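Local coordinates for sugar ABC transporter substrate-binding protein, BlMnBP1 (Bifidobacterium animalis subsp. lactis ATCC 27673, PDB 6I5R) that binds manno-oligosaccharides such as mannobiose, probably delivering them to the ABC transporter that supports growth on beta-mannan, at residues W203-F217 with D237-D249. Residues are numbered along the deposited sequence; the frame is centred on the assembly and turned at random.
Sequences WDQYIAGNATGDPKF and DTHPYAVYKTLYD. With ZN (zinc ion), chain D.
Trp-203 lies with one face of its indole under Leu-247, and the pair illustrates how a lobe of the periplasmic-binding-protein fold packs a 3-10 turn, a loop and a short helix against one longer helix, an aliphatic side chain laid over an aromatic face. The segment 203-217 rests along helix 239-252 as far as Leu-247. Leu-247 CB sits 3.6 Å from the centroid of the six-membered ring, 11° off its normal, a CH-pi contact, while Thr-246 CG2 meets the same ring at its edge. Val-243 continues the apolar seam, CG1 facing Trp-203 CE3 and CG2 facing Ala-211 CB. Shrinking Trp-203 to an alanine would probably leave Leu-247 CB without its aromatic face and open a gap beside Val-243.

Beside this seam Tyr-244 OH donates to Asp-204 OD1 at 2.8 Å. The acceptor lies in the plane of the tyrosine ring, yet the carboxylate stands almost perpendicular to that ring, at 87°, and the hydroxyl meets OD1 from above the carboxylate plane. The other oxygen, OD2, forms a salt bridge with Lys-410 and a hydrogen bond with the backbone N of Asn-404, so both oxygens are held. Ile-207 CG2 packs against Tyr-244 CZ at 3.6 Å, and Ile-207 CB against Pro-240 CB, the two side chains crossing at about a right angle. The contact buries Ile-207 O without a hydrogen-bonding partner.

At the far end, His-239 N donates to Ala-211 O in the short helix 209-212. With CG beside its own backbone N (chi1 -82°), His-239 turns its ring back under Thr-212, whose CG2 lies over the ring centre. ND1 donates within the ring plane to Thr-238 OG1, which is also hydrogen-bonded to Ala-235 O, leaving NE2 to bind, at 2.0 Å, a zinc ion whose other modelled ligands are waters.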
loop_
_atom_site.group_PDB
_atom_site.type_symbol
_atom_site.label_atom_id
_atom_site.label_comp_id
_atom_site.label_asym_id
_atom_site.label_seq_id
_atom_site.Cartn_x
_atom_site.Cartn_y
_atom_site.Cartn_z
ATOM N N TRP A 203 -6.474 -4.003 -4.677
ATOM C CA TRP A 203 -6.324 -4.678 -5.956
ATOM C C TRP A 203 -5.670 -3.783 -7.002
ATOM O O TRP A 203 -5.039 -4.293 -7.934
ATOM C CB TRP A 203 -7.684 -5.188 -6.431
ATOM C CG TRP A 203 -8.083 -6.421 -5.697
ATOM C CD1 TRP A 203 -8.623 -6.492 -4.449
ATOM C CD2 TRP A 203 -7.931 -7.768 -6.155
ATOM N NE1 TRP A 203 -8.840 -7.816 -4.102
ATOM C CE2 TRP A 203 -8.420 -8.613 -5.138
ATOM C CE3 TRP A 203 -7.425 -8.345 -7.330
ATOM C CZ2 TRP A 203 -8.414 -10.008 -5.260
ATOM C CZ3 TRP A 203 -7.434 -9.724 -7.449
ATOM C CH2 TRP A 203 -7.911 -10.537 -6.414
ATOM N N ASP A 204 -5.758 -2.456 -6.847
ATOM C CA ASP A 204 -5.091 -1.553 -7.772
ATOM C C ASP A 204 -3.574 -1.625 -7.648
ATOM O O ASP A 204 -2.864 -1.113 -8.516
ATOM C CB ASP A 204 -5.518 -0.100 -7.533
ATOM C CG ASP A 204 -6.970 0.197 -7.940
ATOM O OD1 ASP A 204 -7.626 -0.643 -8.584
ATOM O OD2 ASP A 204 -7.454 1.302 -7.621
ATOM N N GLN A 205 -3.066 -2.241 -6.583
ATOM C CA GLN A 205 -1.634 -2.286 -6.356
ATOM C C GLN A 205 -0.931 -3.288 -7.244
ATOM O O GLN A 205 0.303 -3.317 -7.252
ATOM C CB GLN A 205 -1.360 -2.629 -4.897
ATOM C CG GLN A 205 -1.869 -1.554 -3.944
ATOM C CD GLN A 205 -1.734 -1.924 -2.484
ATOM O OE1 GLN A 205 -1.249 -3.001 -2.137
ATOM N NE2 GLN A 205 -2.182 -1.021 -1.606
ATOM N N TYR A 206 -1.678 -4.083 -7.998
ATOM C CA TYR A 206 -1.098 -5.156 -8.796
ATOM C C TYR A 206 -1.086 -4.878 -10.285
ATOM O O TYR A 206 -0.482 -5.654 -11.043
ATOM C CB TYR A 206 -1.869 -6.462 -8.558
ATOM C CG TYR A 206 -1.857 -6.830 -7.110
ATOM C CD1 TYR A 206 -2.728 -6.225 -6.225
ATOM C CD2 TYR A 206 -0.959 -7.730 -6.618
ATOM C CE1 TYR A 206 -2.697 -6.507 -4.892
ATOM C CE2 TYR A 206 -0.931 -8.030 -5.281
ATOM C CZ TYR A 206 -1.812 -7.427 -4.416
ATOM O OH TYR A 206 -1.761 -7.717 -3.064
ATOM N N ILE A 207 -1.748 -3.819 -10.734
ATOM C CA ILE A 207 -2.098 -3.751 -12.141
ATOM C C ILE A 207 -1.019 -3.140 -13.021
ATOM O O ILE A 207 -1.165 -3.165 -14.247
ATOM C CB ILE A 207 -3.382 -2.937 -12.361
ATOM C CG1 ILE A 207 -3.197 -1.494 -11.886
ATOM C CG2 ILE A 207 -4.542 -3.573 -11.616
ATOM C CD1 ILE A 207 -4.122 -0.491 -12.568
ATOM N N ALA A 208 0.049 -2.582 -12.440
ATOM C CA ALA A 208 1.079 -1.901 -13.210
ATOM C C ALA A 208 2.301 -2.774 -13.246
ATOM O O ALA A 208 2.373 -3.720 -14.073
ATOM C CB ALA A 208 1.303 -0.498 -12.611
ATOM N N GLY A 209 3.324 -2.531 -12.436
ATOM C CA GLY A 209 4.533 -3.321 -12.530
ATOM C C GLY A 209 4.294 -4.815 -12.404
ATOM O O GLY A 209 4.922 -5.605 -13.108
ATOM N N ASN A 210 3.412 -5.222 -11.478
ATOM C CA ASN A 210 3.203 -6.643 -11.262
ATOM C C ASN A 210 2.590 -7.299 -12.475
ATOM O O ASN A 210 2.904 -8.454 -12.788
ATOM C CB ASN A 210 2.284 -6.904 -10.084
ATOM C CG ASN A 210 2.962 -6.699 -8.793
ATOM O OD1 ASN A 210 3.576 -5.662 -8.571
ATOM N ND2 ASN A 210 2.906 -7.724 -7.934
ATOM N N ALA A 211 1.645 -6.615 -13.115
ATOM C CA ALA A 211 0.910 -7.225 -14.211
ATOM C C ALA A 211 1.572 -6.990 -15.563
ATOM O O ALA A 211 1.194 -7.650 -16.535
ATOM C CB ALA A 211 -0.531 -6.713 -14.241
ATOM N N THR A 212 2.566 -6.099 -15.646
ATOM C CA THR A 212 3.148 -5.751 -16.936
ATOM C C THR A 212 4.649 -5.934 -17.025
ATOM O O THR A 212 5.165 -5.972 -18.139
ATOM C CB THR A 212 2.865 -4.285 -17.328
ATOM O OG1 THR A 212 3.569 -3.389 -16.458
ATOM C CG2 THR A 212 1.371 -3.994 -17.314
ATOM N N GLY A 213 5.346 -6.014 -15.905
ATOM C CA GLY A 213 6.790 -5.974 -15.870
ATOM C C GLY A 213 7.413 -4.634 -16.205
ATOM O O GLY A 213 8.640 -4.536 -16.249
ATOM N N ASP A 214 6.619 -3.592 -16.410
ATOM C CA ASP A 214 7.145 -2.310 -16.869
ATOM C C ASP A 214 7.154 -1.271 -15.753
ATOM O O ASP A 214 6.085 -0.811 -15.336
ATOM C CB ASP A 214 6.290 -1.841 -18.045
ATOM C CG ASP A 214 6.724 -0.520 -18.624
ATOM O OD1 ASP A 214 7.746 0.019 -18.191
ATOM O OD2 ASP A 214 6.020 -0.039 -19.546
ATOM N N PRO A 215 8.325 -0.881 -15.240
ATOM C CA PRO A 215 8.362 0.133 -14.174
ATOM C C PRO A 215 7.797 1.476 -14.582
ATOM O O PRO A 215 7.488 2.295 -13.717
ATOM C CB PRO A 215 9.857 0.245 -13.852
ATOM C CG PRO A 215 10.429 -1.081 -14.284
ATOM C CD PRO A 215 9.668 -1.415 -15.534
ATOM N N LYS A 216 7.687 1.740 -15.864
ATOM C CA LYS A 216 7.108 2.978 -16.355
ATOM C C LYS A 216 5.592 2.895 -16.530
ATOM O O LYS A 216 4.977 3.889 -16.929
ATOM C CB LYS A 216 7.726 3.357 -17.708
ATOM C CG LYS A 216 9.206 3.689 -17.653
ATOM C CD LYS A 216 9.776 4.182 -18.970
ATOM C CE LYS A 216 11.248 4.556 -18.795
ATOM N NZ LYS A 216 11.805 5.075 -20.087
ATOM N N PHE A 217 4.970 1.741 -16.265
ATOM C CA PHE A 217 3.560 1.601 -16.597
ATOM C C PHE A 217 2.694 2.560 -15.786
ATOM O O PHE A 217 1.819 3.235 -16.329
ATOM C CB PHE A 217 3.073 0.179 -16.350
ATOM C CG PHE A 217 1.696 -0.057 -16.895
ATOM C CD1 PHE A 217 1.525 -0.367 -18.238
ATOM C CD2 PHE A 217 0.580 0.115 -16.104
ATOM C CE1 PHE A 217 0.272 -0.540 -18.762
ATOM C CE2 PHE A 217 -0.695 -0.065 -16.636
ATOM C CZ PHE A 217 -0.838 -0.394 -17.963
ATOM N N ASP A 237 -3.645 -12.917 -20.123
ATOM C CA ASP A 237 -3.266 -13.229 -18.758
ATOM C C ASP A 237 -2.272 -12.237 -18.167
ATOM O O ASP A 237 -1.637 -12.534 -17.144
ATOM C CB ASP A 237 -2.693 -14.636 -18.708
ATOM C CG ASP A 237 -1.446 -14.798 -19.569
ATOM O OD1 ASP A 237 -1.013 -13.846 -20.301
ATOM O OD2 ASP A 237 -0.886 -15.929 -19.505
ATOM N N THR A 238 -2.096 -11.166 -18.727
ATOM C CA THR A 238 -1.294 -10.099 -18.141
ATOM C C THR A 238 -2.079 -8.789 -18.192
ATOM O O THR A 238 -3.221 -8.729 -18.652
ATOM C CB THR A 238 0.045 -9.897 -18.873
ATOM O OG1 THR A 238 -0.207 -9.376 -20.190
ATOM C CG2 THR A 238 0.764 -11.230 -18.939
ATOM N N HIS A 239 -1.408 -7.724 -17.732
ATOM C CA HIS A 239 -1.921 -6.360 -17.739
ATOM C C HIS A 239 -3.086 -6.211 -16.742
ATOM O O HIS A 239 -3.511 -7.188 -16.130
ATOM C CB HIS A 239 -2.351 -5.995 -19.145
ATOM C CG HIS A 239 -1.211 -5.569 -20.002
ATOM N ND1 HIS A 239 -0.239 -6.448 -20.427
ATOM C CD2 HIS A 239 -0.832 -4.346 -20.442
ATOM C CE1 HIS A 239 0.678 -5.787 -21.116
ATOM N NE2 HIS A 239 0.327 -4.516 -21.159
ATOM N N PRO A 240 -3.579 -4.965 -16.549
ATOM C CA PRO A 240 -4.588 -4.779 -15.493
ATOM C C PRO A 240 -5.817 -5.675 -15.629
ATOM O O PRO A 240 -6.339 -6.140 -14.618
ATOM C CB PRO A 240 -4.928 -3.288 -15.602
ATOM C CG PRO A 240 -3.619 -2.680 -16.056
ATOM C CD PRO A 240 -3.033 -3.687 -17.033
ATOM N N TYR A 241 -6.303 -5.905 -16.851
ATOM C CA TYR A 241 -7.462 -6.777 -17.046
ATOM C C TYR A 241 -7.302 -8.099 -16.305
ATOM O O TYR A 241 -8.253 -8.600 -15.688
ATOM C CB TYR A 241 -7.669 -7.001 -18.556
ATOM C CG TYR A 241 -8.781 -7.950 -18.933
ATOM C CD1 TYR A 241 -8.549 -9.321 -18.968
ATOM C CD2 TYR A 241 -10.056 -7.490 -19.267
ATOM C CE1 TYR A 241 -9.557 -10.201 -19.305
ATOM C CE2 TYR A 241 -11.076 -8.374 -19.594
ATOM C CZ TYR A 241 -10.805 -9.733 -19.629
ATOM O OH TYR A 241 -11.769 -10.655 -19.970
ATOM N N ALA A 242 -6.117 -8.698 -16.374
ATOM C CA ALA A 242 -5.966 -10.013 -15.774
ATOM C C ALA A 242 -6.081 -9.946 -14.265
ATOM O O ALA A 242 -6.420 -10.948 -13.626
ATOM C CB ALA A 242 -4.631 -10.634 -16.170
ATOM N N VAL A 243 -5.745 -8.800 -13.673
ATOM C CA VAL A 243 -5.826 -8.661 -12.227
ATOM C C VAL A 243 -7.274 -8.600 -11.788
ATOM O O VAL A 243 -7.712 -9.346 -10.910
ATOM C CB VAL A 243 -5.062 -7.406 -11.776
ATOM C CG1 VAL A 243 -5.252 -7.145 -10.282
ATOM C CG2 VAL A 243 -3.601 -7.528 -12.123
ATOM N N TYR A 244 -8.034 -7.693 -12.388
ATOM C CA TYR A 244 -9.424 -7.529 -11.994
ATOM C C TYR A 244 -10.250 -8.749 -12.336
ATOM O O TYR A 244 -11.183 -9.066 -11.603
ATOM C CB TYR A 244 -10.018 -6.295 -12.665
ATOM C CG TYR A 244 -9.308 -5.008 -12.264
ATOM C CD1 TYR A 244 -9.264 -4.609 -10.937
ATOM C CD2 TYR A 244 -8.668 -4.230 -13.197
ATOM C CE1 TYR A 244 -8.608 -3.452 -10.569
ATOM C CE2 TYR A 244 -8.002 -3.086 -12.836
ATOM C CZ TYR A 244 -7.996 -2.692 -11.526
ATOM O OH TYR A 244 -7.339 -1.515 -11.191
ATOM N N LYS A 245 -9.923 -9.431 -13.438
ATOM C CA LYS A 245 -10.611 -10.676 -13.762
ATOM C C LYS A 245 -10.274 -11.772 -12.755
ATOM O O LYS A 245 -11.071 -12.686 -12.551
ATOM C CB LYS A 245 -10.242 -11.121 -15.177
ATOM C CG LYS A 245 -10.870 -12.443 -15.614
ATOM C CD LYS A 245 -10.526 -12.687 -17.084
ATOM C CE LYS A 245 -11.509 -13.679 -17.757
ATOM N NZ LYS A 245 -11.384 -15.035 -17.152
ATOM N N THR A 246 -9.097 -11.725 -12.148
ATOM C CA THR A 246 -8.805 -12.669 -11.075
ATOM C C THR A 246 -9.825 -12.544 -9.956
ATOM O O THR A 246 -10.383 -13.543 -9.484
ATOM C CB THR A 246 -7.397 -12.434 -10.540
ATOM O OG1 THR A 246 -6.434 -12.767 -11.553
ATOM C CG2 THR A 246 -7.161 -13.287 -9.301
ATOM N N LEU A 247 -10.072 -11.318 -9.500
ATOM C CA LEU A 247 -11.068 -11.128 -8.452
ATOM C C LEU A 247 -12.451 -11.523 -8.954
ATOM O O LEU A 247 -13.191 -12.239 -8.272
ATOM C CB LEU A 247 -11.080 -9.680 -7.975
ATOM C CG LEU A 247 -12.183 -9.348 -6.987
ATOM C CD1 LEU A 247 -12.058 -10.109 -5.709
ATOM C CD2 LEU A 247 -12.122 -7.841 -6.697
ATOM N N TYR A 248 -12.816 -11.040 -10.145
ATOM C CA TYR A 248 -14.124 -11.348 -10.717
ATOM C C TYR A 248 -14.350 -12.858 -10.764
ATOM O O TYR A 248 -15.378 -13.361 -10.309
ATOM C CB TYR A 248 -14.254 -10.753 -12.130
ATOM C CG TYR A 248 -15.621 -10.959 -12.746
ATOM C CD1 TYR A 248 -15.985 -12.187 -13.282
ATOM C CD2 TYR A 248 -16.565 -9.944 -12.758
ATOM C CE1 TYR A 248 -17.233 -12.405 -13.791
ATOM C CE2 TYR A 248 -17.825 -10.142 -13.309
ATOM C CZ TYR A 248 -18.153 -11.392 -13.814
ATOM O OH TYR A 248 -19.394 -11.640 -14.353
ATOM N N ASP A 249 -13.388 -13.586 -11.315
ATOM C CA ASP A 249 -13.577 -15.024 -11.508
ATOM C C ASP A 249 -13.654 -15.754 -10.182
ATOM O O ASP A 249 -14.423 -16.709 -10.035
ATOM C CB ASP A 249 -12.427 -15.605 -12.335
ATOM C CG ASP A 249 -12.548 -15.288 -13.801
ATOM O OD1 ASP A 249 -13.619 -14.800 -14.227
ATOM O OD2 ASP A 249 -11.548 -15.509 -14.516
HETATM ZN ZN ZN D . 1.462 -3.685 -22.560
HETATM O O HOH W 1 2.828 -5.006 -21.868
HETATM O O HOH W 2 2.568 -4.447 -23.670
HETATM O O HOH W 3 1.173 -2.027 -22.053
HETATM O O HOH W 4 2.803 -2.813 -24.159
HETATM O O HOH W 5 0.038 -4.265 -24.184
#